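Local atomic coordinates of uncharacterized protein (Magnetospirillum magneticum AMB-1, PDB entry 5MU5), a protein that probably transfers a sugar to flagellin as a Maf-type glycosyltransferase, a modification involved in the formation of bacterial flagella. Residues A[297-302]-A[317-322]; A[275-280]-A[407-412]; A[99-104]-A[626-631]. All coordinates share one frame; numbering follows the deposited sequence.

Contact 1 (A[297-302]-A[317-322]); sequences RAVIIS and PDFQML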
loop_
_atom_site.group_PDB
_atom_site.type_symbol
_atom_site.label_atom_id
_atom_site.label_comp_id
_atom_site.label_asym_id
_atom_site.label_seq_id
_atom_site.Cartn_x
_atom_site.Cartn_y
_atom_site.Cartn_z
ATOM N N ARG A 297 -37.651 9.516 -8.119
ATOM C CA ARG A 297 -36.861 10.560 -8.766
ATOM C C ARG A 297 -35.394 10.677 -8.304
ATOM O O ARG A 297 -34.733 11.701 -8.522
ATOM C CB ARG A 297 -37.557 11.905 -8.646
ATOM C CG ARG A 297 -37.681 12.445 -7.236
ATOM C CD ARG A 297 -38.588 13.664 -7.246
ATOM N NE ARG A 297 -39.116 13.971 -5.924
ATOM C CZ ARG A 297 -40.082 13.284 -5.315
ATOM N NH1 ARG A 297 -40.639 12.221 -5.903
ATOM N NH2 ARG A 297 -40.487 13.651 -4.101
ATOM N N ALA A 298 -34.873 9.620 -7.702
ATOM C CA ALA A 298 -33.458 9.556 -7.362
ATOM C C ALA A 298 -32.924 8.175 -7.681
ATOM O O ALA A 298 -33.657 7.193 -7.628
ATOM C CB ALA A 298 -33.242 9.868 -5.896
ATOM N N VAL A 299 -31.634 8.083 -7.980
ATOM C CA VAL A 299 -31.044 6.782 -8.258
ATOM C C VAL A 299 -30.623 6.189 -6.928
ATOM O O VAL A 299 -29.953 6.863 -6.170
ATOM C CB VAL A 299 -29.865 6.932 -9.225
ATOM C CG1 VAL A 299 -29.072 5.634 -9.340
ATOM C CG2 VAL A 299 -30.413 7.389 -10.574
ATOM N N ILE A 300 -31.052 4.961 -6.630
ATOM C CA ILE A 300 -30.695 4.307 -5.374
ATOM C C ILE A 300 -29.507 3.379 -5.596
ATOM O O ILE A 300 -29.595 2.428 -6.369
ATOM C CB ILE A 300 -31.834 3.454 -4.806
ATOM C CG1 ILE A 300 -33.139 4.241 -4.697
ATOM C CG2 ILE A 300 -31.436 2.881 -3.452
ATOM C CD1 ILE A 300 -33.062 5.519 -3.902
ATOM N N ILE A 301 -28.395 3.685 -4.938
ATOM C CA ILE A 301 -27.213 2.849 -4.977
ATOM C C ILE A 301 -27.115 2.167 -3.613
ATOM O O ILE A 301 -26.905 2.817 -2.579
ATOM C CB ILE A 301 -25.959 3.666 -5.305
ATOM C CG1 ILE A 301 -26.086 4.206 -6.722
ATOM C CG2 ILE A 301 -24.706 2.807 -5.183
ATOM C CD1 ILE A 301 -24.864 4.909 -7.239
ATOM N N SER A 302 -27.313 0.854 -3.621
ATOM C CA SER A 302 -27.297 0.048 -2.425
ATOM C C SER A 302 -25.918 -0.528 -2.284
ATOM O O SER A 302 -25.423 -1.166 -3.194
ATOM C CB SER A 302 -28.318 -1.092 -2.534
ATOM O OG SER A 302 -28.282 -1.916 -1.372
ATOM N N PRO A 317 -33.448 -0.877 -5.120
ATOM C CA PRO A 317 -32.172 -0.348 -5.586
ATOM C C PRO A 317 -32.098 -0.329 -7.110
ATOM O O PRO A 317 -32.585 -1.242 -7.758
ATOM C CB PRO A 317 -31.142 -1.356 -5.072
ATOM C CG PRO A 317 -31.823 -2.157 -4.050
ATOM C CD PRO A 317 -33.293 -2.077 -4.290
ATOM N N ASP A 318 -31.489 0.701 -7.671
ATOM C CA ASP A 318 -31.222 0.754 -9.094
ATOM C C ASP A 318 -29.914 0.021 -9.328
ATOM O O ASP A 318 -29.763 -0.738 -10.289
ATOM C CB ASP A 318 -31.151 2.200 -9.537
ATOM C CG ASP A 318 -32.514 2.927 -9.388
ATOM O OD1 ASP A 318 -33.424 2.614 -10.189
ATOM O OD2 ASP A 318 -32.666 3.814 -8.496
ATOM N N PHE A 319 -28.968 0.228 -8.418
ATOM C CA PHE A 319 -27.694 -0.473 -8.466
ATOM C C PHE A 319 -27.397 -1.115 -7.143
ATOM O O PHE A 319 -27.707 -0.543 -6.102
ATOM C CB PHE A 319 -26.562 0.464 -8.872
ATOM C CG PHE A 319 -26.746 1.040 -10.238
ATOM C CD1 PHE A 319 -26.615 0.232 -11.358
ATOM C CD2 PHE A 319 -27.083 2.372 -10.411
ATOM C CE1 PHE A 319 -26.794 0.742 -12.633
ATOM C CE2 PHE A 319 -27.268 2.890 -11.679
ATOM C CZ PHE A 319 -27.131 2.064 -12.793
ATOM N N GLN A 320 -26.843 -2.321 -7.203
ATOM C CA GLN A 320 -26.363 -3.033 -6.028
ATOM C C GLN A 320 -24.841 -3.160 -6.168
ATOM O O GLN A 320 -24.331 -3.649 -7.185
ATOM C CB GLN A 320 -27.033 -4.411 -5.909
ATOM C CG GLN A 320 -26.448 -5.331 -4.838
ATOM C CD GLN A 320 -26.717 -4.834 -3.427
ATOM O OE1 GLN A 320 -27.778 -4.275 -3.142
ATOM N NE2 GLN A 320 -25.762 -5.047 -2.535
ATOM N N MET A 321 -24.121 -2.709 -5.142
ATOM C CA MET A 321 -22.661 -2.695 -5.193
ATOM C C MET A 321 -22.077 -3.852 -4.410
ATOM O O MET A 321 -22.586 -4.215 -3.323
ATOM C CB MET A 321 -22.102 -1.406 -4.625
ATOM C CG MET A 321 -22.726 -0.141 -5.159
ATOM S SD MET A 321 -22.449 0.173 -6.899
ATOM C CE MET A 321 -20.651 0.034 -6.953
ATOM N N LEU A 322 -21.020 -4.435 -4.970
ATOM C CA LEU A 322 -20.274 -5.469 -4.288
ATOM C C LEU A 322 -18.790 -5.257 -4.549
ATOM O O LEU A 322 -18.376 -5.154 -5.709
ATOM C CB LEU A 322 -20.695 -6.845 -4.764
ATOM C CG LEU A 322 -20.139 -8.006 -3.953
ATOM C CD1 LEU A 322 -20.633 -7.966 -2.508
ATOM C CD2 LEU A 322 -20.503 -9.335 -4.616
#
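D318, just ahead of strand 319-322, reaches across to I300: its OD2 accepts the I300 N-H at 2.7 Å, nearly straight at 173°, through the lone pair turned away from the other oxygen. With CG beside its own backbone N (chi1 -65°), the carboxylate is turned to meet that N-H. I300 O in turn is gripped by two donors, F319 N at 3.1 Å and D318 N at 2.9 Å. Further on the pairing is regular and parallel: S302 N donates to F319 O, and S302 O receives M321 N at 2.8 Å. One face carries I301, F319 and M321, where I301 CG2 meets M321 CG at 3.6 Å and the flexible thioether chain, bent twice, fits itself to the branched isoleucine. V299 CG1 comes to the edge of the F319 ring, 4.0 Å from F319 CD2. On the other face S302 OG, small enough to sit close to the strand, donates to Q320 OE1 at 3.0 Å, while Q320 NE2 is held by G304 O, so both ends of the amide are engaged. Behind D318, K518 forms a salt bridge with the same OD2. That one oxygen therefore serves a backbone N-H and a cation together, which would probably favour the ionised carboxylate.

Contact 2 (A[275-280]-A[407-412]); sequences VFIVGS and RELYLF. With SO4 (sulfate ion), chain B.
F276 and F412 each turn CG to the side of their own backbone N (chi1 -67° and -62°), which brings the edge of the F412 ring to the face of F276. CE1 of F412 stands 3.6 Å from F276 CG, toward the rim of that ring, and the planes meet at 62°. Y410 lays CB 3.6 Å from F276 CD1 and sets its ring obliquely to that of F276, completing an aromatic cluster under helix 284-294, which touches F276 and F412. Y410 suits this place because its hydroxyl reaches the rim of the cluster and donates to E408 OE2 at 2.5 Å, while its ring stacks on F490 of the next strand; an alanine here would probably leave E408 without this donor and open a gap beside F276 and F490. On the opposite face the branched aliphatics V275, I277, L409 and L411 pack together, with V275 CG1 3.7 Å from L409 CG. Between the two layers the backbones pair in parallel, from V275 N on E408 O to G279 N on F412 O at 2.8 Å. Past G279, S280 OG and T305 bind a sulfate, most likely carried over from the crystallisation medium. Parallel strands with helices packed on the sheet are consistent with a Rossmann-like alpha/beta fold.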
loop_
_atom_site.group_PDB
_atom_site.type_symbol
_atom_site.label_atom_id
_atom_site.label_comp_id
_atom_site.label_asym_id
_atom_site.label_seq_id
_atom_site.Cartn_x
_atom_site.Cartn_y
_atom_site.Cartn_z
ATOM N N VAL A 275 -28.397 11.067 -6.601
ATOM C CA VAL A 275 -28.183 9.688 -6.244
ATOM C C VAL A 275 -28.173 9.550 -4.716
ATOM O O VAL A 275 -27.632 10.399 -3.997
ATOM C CB VAL A 275 -26.890 9.140 -6.897
ATOM C CG1 VAL A 275 -25.654 9.726 -6.244
ATOM C CG2 VAL A 275 -26.857 7.627 -6.786
ATOM N N PHE A 276 -28.827 8.491 -4.240
ATOM C CA PHE A 276 -28.835 8.125 -2.842
ATOM C C PHE A 276 -27.918 6.943 -2.668
ATOM O O PHE A 276 -28.173 5.882 -3.248
ATOM C CB PHE A 276 -30.213 7.708 -2.354
ATOM C CG PHE A 276 -31.220 8.800 -2.342
ATOM C CD1 PHE A 276 -30.868 10.134 -2.572
ATOM C CD2 PHE A 276 -32.523 8.497 -2.059
ATOM C CE1 PHE A 276 -31.814 11.118 -2.526
ATOM C CE2 PHE A 276 -33.476 9.488 -2.017
ATOM C CZ PHE A 276 -33.129 10.791 -2.252
ATOM N N ILE A 277 -26.852 7.143 -1.896
ATOM C CA ILE A 277 -25.874 6.099 -1.608
ATOM C C ILE A 277 -26.201 5.594 -0.232
ATOM O O ILE A 277 -26.199 6.357 0.718
ATOM C CB ILE A 277 -24.453 6.650 -1.690
ATOM C CG1 ILE A 277 -24.143 6.958 -3.155
ATOM C CG2 ILE A 277 -23.454 5.637 -1.159
ATOM C CD1 ILE A 277 -23.071 7.985 -3.362
ATOM N N VAL A 278 -26.501 4.309 -0.139
ATOM C CA VAL A 278 -27.026 3.745 1.076
ATOM C C VAL A 278 -26.095 2.687 1.613
ATOM O O VAL A 278 -25.873 1.679 0.969
ATOM C CB VAL A 278 -28.403 3.086 0.839
ATOM C CG1 VAL A 278 -29.011 2.659 2.151
ATOM C CG2 VAL A 278 -29.346 4.053 0.140
ATOM N N GLY A 279 -25.566 2.932 2.810
ATOM C CA GLY A 279 -24.744 1.957 3.517
ATOM C C GLY A 279 -25.546 1.188 4.547
ATOM O O GLY A 279 -26.771 1.364 4.685
ATOM N N SER A 280 -24.840 0.365 5.311
ATOM C CA SER A 280 -25.470 -0.502 6.301
ATOM C C SER A 280 -25.534 0.045 7.736
ATOM O O SER A 280 -25.867 -0.677 8.651
ATOM C CB SER A 280 -24.794 -1.888 6.269
ATOM O OG SER A 280 -23.410 -1.806 6.552
ATOM N N ARG A 407 -23.490 13.858 -9.543
ATOM C CA ARG A 407 -22.850 14.964 -8.868
ATOM C C ARG A 407 -23.555 15.422 -7.595
ATOM O O ARG A 407 -22.883 15.855 -6.660
ATOM C CB ARG A 407 -22.674 16.111 -9.847
ATOM C CG ARG A 407 -21.726 15.777 -11.009
ATOM C CD ARG A 407 -20.288 15.647 -10.530
ATOM N NE ARG A 407 -19.349 15.306 -11.607
ATOM C CZ ARG A 407 -19.006 14.076 -11.967
ATOM N NH1 ARG A 407 -19.522 13.012 -11.354
ATOM N NH2 ARG A 407 -18.119 13.899 -12.934
ATOM N N GLU A 408 -24.877 15.299 -7.546
ATOM C CA GLU A 408 -25.633 15.590 -6.363
ATOM C C GLU A 408 -25.817 14.259 -5.641
ATOM O O GLU A 408 -26.491 13.361 -6.125
ATOM C CB GLU A 408 -26.962 16.233 -6.721
ATOM C CG GLU A 408 -27.682 16.854 -5.523
ATOM C CD GLU A 408 -29.053 17.415 -5.886
ATOM O OE1 GLU A 408 -29.225 17.853 -7.037
ATOM O OE2 GLU A 408 -29.955 17.438 -5.028
ATOM N N LEU A 409 -25.182 14.130 -4.490
ATOM C CA LEU A 409 -25.122 12.867 -3.767
ATOM C C LEU A 409 -25.690 13.002 -2.387
ATOM O O LEU A 409 -25.404 13.969 -1.707
ATOM C CB LEU A 409 -23.665 12.442 -3.577
ATOM C CG LEU A 409 -22.926 11.666 -4.649
ATOM C CD1 LEU A 409 -22.963 12.354 -5.995
ATOM C CD2 LEU A 409 -21.487 11.479 -4.203
ATOM N N TYR A 410 -26.449 11.995 -1.968
ATOM C CA TYR A 410 -26.972 11.934 -0.617
ATOM C C TYR A 410 -26.534 10.631 0.008
ATOM O O TYR A 410 -26.766 9.553 -0.547
ATOM C CB TYR A 410 -28.484 12.051 -0.619
ATOM C CG TYR A 410 -28.944 13.392 -1.123
ATOM C CD1 TYR A 410 -29.082 13.633 -2.477
ATOM C CD2 TYR A 410 -29.208 14.435 -0.244
ATOM C CE1 TYR A 410 -29.479 14.870 -2.940
ATOM C CE2 TYR A 410 -29.616 15.673 -0.701
ATOM C CZ TYR A 410 -29.743 15.881 -2.048
ATOM O OH TYR A 410 -30.155 17.105 -2.511
ATOM N N LEU A 411 -25.882 10.729 1.157
ATOM C CA LEU A 411 -25.489 9.538 1.898
ATOM C C LEU A 411 -26.476 9.188 3.011
ATOM O O LEU A 411 -26.841 10.014 3.832
ATOM C CB LEU A 411 -24.105 9.704 2.501
ATOM C CG LEU A 411 -22.983 10.195 1.600
ATOM C CD1 LEU A 411 -21.746 10.332 2.477
ATOM C CD2 LEU A 411 -22.720 9.289 0.408
ATOM N N PHE A 412 -26.876 7.930 3.034
ATOM C CA PHE A 412 -27.739 7.395 4.058
ATOM C C PHE A 412 -27.088 6.120 4.582
ATOM O O PHE A 412 -26.480 5.359 3.815
ATOM C CB PHE A 412 -29.112 7.066 3.480
ATOM C CG PHE A 412 -29.844 8.251 2.932
ATOM C CD1 PHE A 412 -29.683 8.618 1.613
ATOM C CD2 PHE A 412 -30.725 8.957 3.721
ATOM C CE1 PHE A 412 -30.386 9.694 1.089
ATOM C CE2 PHE A 412 -31.416 10.038 3.220
ATOM C CZ PHE A 412 -31.255 10.405 1.902
HETATM S S SO4 B . -21.466 -4.267 4.085
HETATM O O1 SO4 B . -21.996 -2.893 3.899
HETATM O O2 SO4 B . -21.872 -4.711 5.455
HETATM O O3 SO4 B . -19.971 -4.255 3.959
HETATM O O4 SO4 B . -22.021 -5.132 2.995
#

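Contact 3 (A[99-104]-A[626-631]); sequences YNILKR and RDEFHQ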
loop_
_atom_site.group_PDB
_atom_site.type_symbol
_atom_site.label_atom_id
_atom_site.label_comp_id
_atom_site.label_asym_id
_atom_site.label_seq_id
_atom_site.Cartn_x
_atom_site.Cartn_y
_atom_site.Cartn_z
ATOM N N TYR A 99 8.937 -22.264 9.059
ATOM C CA TYR A 99 8.980 -23.406 9.976
ATOM C C TYR A 99 10.205 -24.288 9.667
ATOM O O TYR A 99 10.944 -24.683 10.596
ATOM C CB TYR A 99 7.672 -24.212 9.905
ATOM C CG TYR A 99 7.626 -25.381 10.850
ATOM C CD1 TYR A 99 8.098 -26.629 10.461
ATOM C CD2 TYR A 99 7.115 -25.240 12.139
ATOM C CE1 TYR A 99 8.069 -27.698 11.327
ATOM C CE2 TYR A 99 7.078 -26.312 13.011
ATOM C CZ TYR A 99 7.561 -27.536 12.597
ATOM O OH TYR A 99 7.535 -28.619 13.443
ATOM N N ASN A 100 10.454 -24.559 8.378
ATOM C CA ASN A 100 11.548 -25.462 8.020
ATOM C C ASN A 100 12.926 -24.925 8.298
ATOM O O ASN A 100 13.766 -25.659 8.805
ATOM C CB ASN A 100 11.483 -25.913 6.564
ATOM C CG ASN A 100 10.338 -26.872 6.300
ATOM O OD1 ASN A 100 9.575 -27.221 7.190
ATOM N ND2 ASN A 100 10.203 -27.275 5.061
ATOM N N ILE A 101 13.180 -23.661 7.972
ATOM C CA ILE A 101 14.500 -23.133 8.226
ATOM C C ILE A 101 14.794 -23.133 9.721
ATOM O O ILE A 101 15.900 -23.442 10.129
ATOM C CB ILE A 101 14.763 -21.738 7.599
ATOM C CG1 ILE A 101 13.938 -20.628 8.273
ATOM C CG2 ILE A 101 14.592 -21.806 6.083
ATOM C CD1 ILE A 101 14.253 -19.244 7.751
ATOM N N LEU A 102 13.803 -22.809 10.539
ATOM C CA LEU A 102 14.019 -22.763 11.983
ATOM C C LEU A 102 14.195 -24.128 12.601
ATOM O O LEU A 102 15.063 -24.318 13.470
ATOM C CB LEU A 102 12.863 -22.045 12.669
ATOM C CG LEU A 102 12.756 -20.582 12.282
ATOM C CD1 LEU A 102 11.569 -20.005 13.030
ATOM C CD2 LEU A 102 14.040 -19.828 12.602
ATOM N N LYS A 103 13.369 -25.071 12.166
ATOM C CA LYS A 103 13.479 -26.427 12.646
ATOM C C LYS A 103 14.863 -27.035 12.307
ATOM O O LYS A 103 15.517 -27.611 13.177
ATOM C CB LYS A 103 12.359 -27.263 12.069
ATOM C CG LYS A 103 12.466 -28.722 12.424
ATOM C CD LYS A 103 11.443 -29.553 11.665
ATOM C CE LYS A 103 11.742 -31.044 11.809
ATOM N NZ LYS A 103 11.963 -31.415 13.237
ATOM N N ARG A 104 15.302 -26.905 11.057
ATOM C CA ARG A 104 16.602 -27.443 10.646
ATOM C C ARG A 104 17.776 -26.779 11.386
ATOM O O ARG A 104 18.740 -27.454 11.793
ATOM C CB ARG A 104 16.786 -27.310 9.148
ATOM C CG ARG A 104 15.958 -28.304 8.343
ATOM C CD ARG A 104 16.000 -27.991 6.851
ATOM N NE ARG A 104 17.337 -28.162 6.287
ATOM C CZ ARG A 104 17.643 -28.088 4.988
ATOM N NH1 ARG A 104 16.713 -27.844 4.069
ATOM N NH2 ARG A 104 18.892 -28.264 4.600
ATOM N N ARG A 626 19.040 -21.447 1.568
ATOM C CA ARG A 626 19.135 -21.647 0.141
ATOM C C ARG A 626 18.311 -22.850 -0.250
ATOM O O ARG A 626 17.502 -22.792 -1.163
ATOM C CB ARG A 626 20.591 -21.854 -0.279
ATOM C CG ARG A 626 20.824 -21.848 -1.784
ATOM C CD ARG A 626 22.150 -22.513 -2.164
ATOM N NE ARG A 626 22.132 -23.898 -1.716
ATOM C CZ ARG A 626 21.416 -24.878 -2.276
ATOM N NH1 ARG A 626 20.651 -24.657 -3.339
ATOM N NH2 ARG A 626 21.445 -26.093 -1.747
ATOM N N ASP A 627 18.502 -23.933 0.469
ATOM C CA ASP A 627 17.848 -25.182 0.124
ATOM C C ASP A 627 16.320 -25.098 0.292
ATOM O O ASP A 627 15.579 -25.531 -0.580
ATOM C CB ASP A 627 18.409 -26.300 0.990
ATOM C CG ASP A 627 17.920 -27.642 0.569
ATOM O OD1 ASP A 627 17.869 -27.895 -0.647
ATOM O OD2 ASP A 627 17.588 -28.453 1.450
ATOM N N GLU A 628 15.864 -24.539 1.413
ATOM C CA GLU A 628 14.437 -24.370 1.654
ATOM C C GLU A 628 13.825 -23.342 0.722
ATOM O O GLU A 628 12.678 -23.485 0.326
ATOM C CB GLU A 628 14.162 -24.003 3.103
ATOM C CG GLU A 628 14.483 -25.139 4.066
ATOM C CD GLU A 628 13.598 -26.376 3.897
ATOM O OE1 GLU A 628 12.494 -26.273 3.296
ATOM O OE2 GLU A 628 14.010 -27.466 4.383
ATOM N N PHE A 629 14.583 -22.317 0.354
ATOM C CA PHE A 629 14.076 -21.342 -0.593
ATOM C C PHE A 629 13.759 -22.049 -1.918
ATOM O O PHE A 629 12.725 -21.781 -2.523
ATOM C CB PHE A 629 15.079 -20.210 -0.768
ATOM C CG PHE A 629 14.549 -19.025 -1.523
ATOM C CD1 PHE A 629 13.744 -18.081 -0.887
ATOM C CD2 PHE A 629 14.888 -18.823 -2.864
ATOM C CE1 PHE A 629 13.257 -16.974 -1.574
ATOM C CE2 PHE A 629 14.410 -17.711 -3.553
ATOM C CZ PHE A 629 13.588 -16.787 -2.907
ATOM N N HIS A 630 14.646 -22.957 -2.341
ATOM C CA HIS A 630 14.425 -23.800 -3.529
ATOM C C HIS A 630 13.214 -24.715 -3.409
ATOM O O HIS A 630 12.432 -24.835 -4.356
ATOM C CB HIS A 630 15.649 -24.663 -3.843
ATOM C CG HIS A 630 16.568 -24.056 -4.846
ATOM N ND1 HIS A 630 16.588 -24.454 -6.166
ATOM C CD2 HIS A 630 17.490 -23.069 -4.732
ATOM C CE1 HIS A 630 17.488 -23.743 -6.822
ATOM N NE2 HIS A 630 18.052 -22.898 -5.975
ATOM N N GLN A 631 13.075 -25.401 -2.280
ATOM C CA GLN A 631 11.897 -26.234 -2.079
ATOM C C GLN A 631 10.630 -25.382 -2.161
ATOM O O GLN A 631 9.652 -25.799 -2.767
ATOM C CB GLN A 631 11.951 -27.012 -0.769
ATOM C CG GLN A 631 12.789 -28.284 -0.855
ATOM C CD GLN A 631 12.869 -29.052 0.468
ATOM O OE1 GLN A 631 11.909 -29.089 1.255
ATOM N NE2 GLN A 631 14.021 -29.672 0.717
#
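A single nitrogen, R104 NH1, is shared by two acidic side chains that follow one another in sequence, D627 and E628, and the three residues form a salt-bridge network between two antiparallel helices. Segments 99-104 and 626-631 run at 151° with their axes 9.8 Å apart at closest, so that a helix of the N-terminal region lies against the helical bundle. NH1 directs one N-H to E628 OE2 at 2.7 Å and the other to D627 OD2 at 2.8 Å; a weak bond from NH2 also leads to D627 OD2. Both carboxylates come to the edge of the guanidinium, but with their own planes turned steeply against it, both by nearly 80°. Arginine suits the place because its long chain, bent at chi3, can carry a flat group with several N-H bonds over to the neighbouring helix. The positive charge would be expected to ease the closeness of two negative ones. E628 is used along its whole chain: CB touches one methyl of I101, CG2, at 3.7 Å, and the bend at chi2 swings the carboxylate round to N100 and R104. F97, one helical turn before I101, also packs on E628, while I101 itself reaches F621 and I624 of the helix 618-646 and Y605 of the helix 589-609, so the salt bridges border an apolar seam. N100, a short amide one turn before R104, serves the second carboxylate oxygen. Its ND2 donates to E628 OE1 at 3.1 Å, with that oxygen lying almost in the amide plane of N100, while the N-H arrives from above the carboxylate plane.

How the contacts relate
From the N terminus, the chain first passes 99-104, whose partner, 626-631, comes more than 500 residues later; contact 3 thus closes the widest loop, joining the N-terminal region to the C-terminal helical bundle. Inside it, contact 2 closes a loop from 275-280 to 407-412, and inside that, contact 1 closes the short loop of a beta-alpha-beta unit. The three nest without crossing. Contacts 1 and 2 belong to one sheet: 299-303 and 275-278 are neighbouring strands, bonded through F276, and four consecutive strands run 408-412, 275-278, 299-303, 319-322. Contact 3 stands apart, its centre about 52 Å from the centres of both others, across the chain's centre.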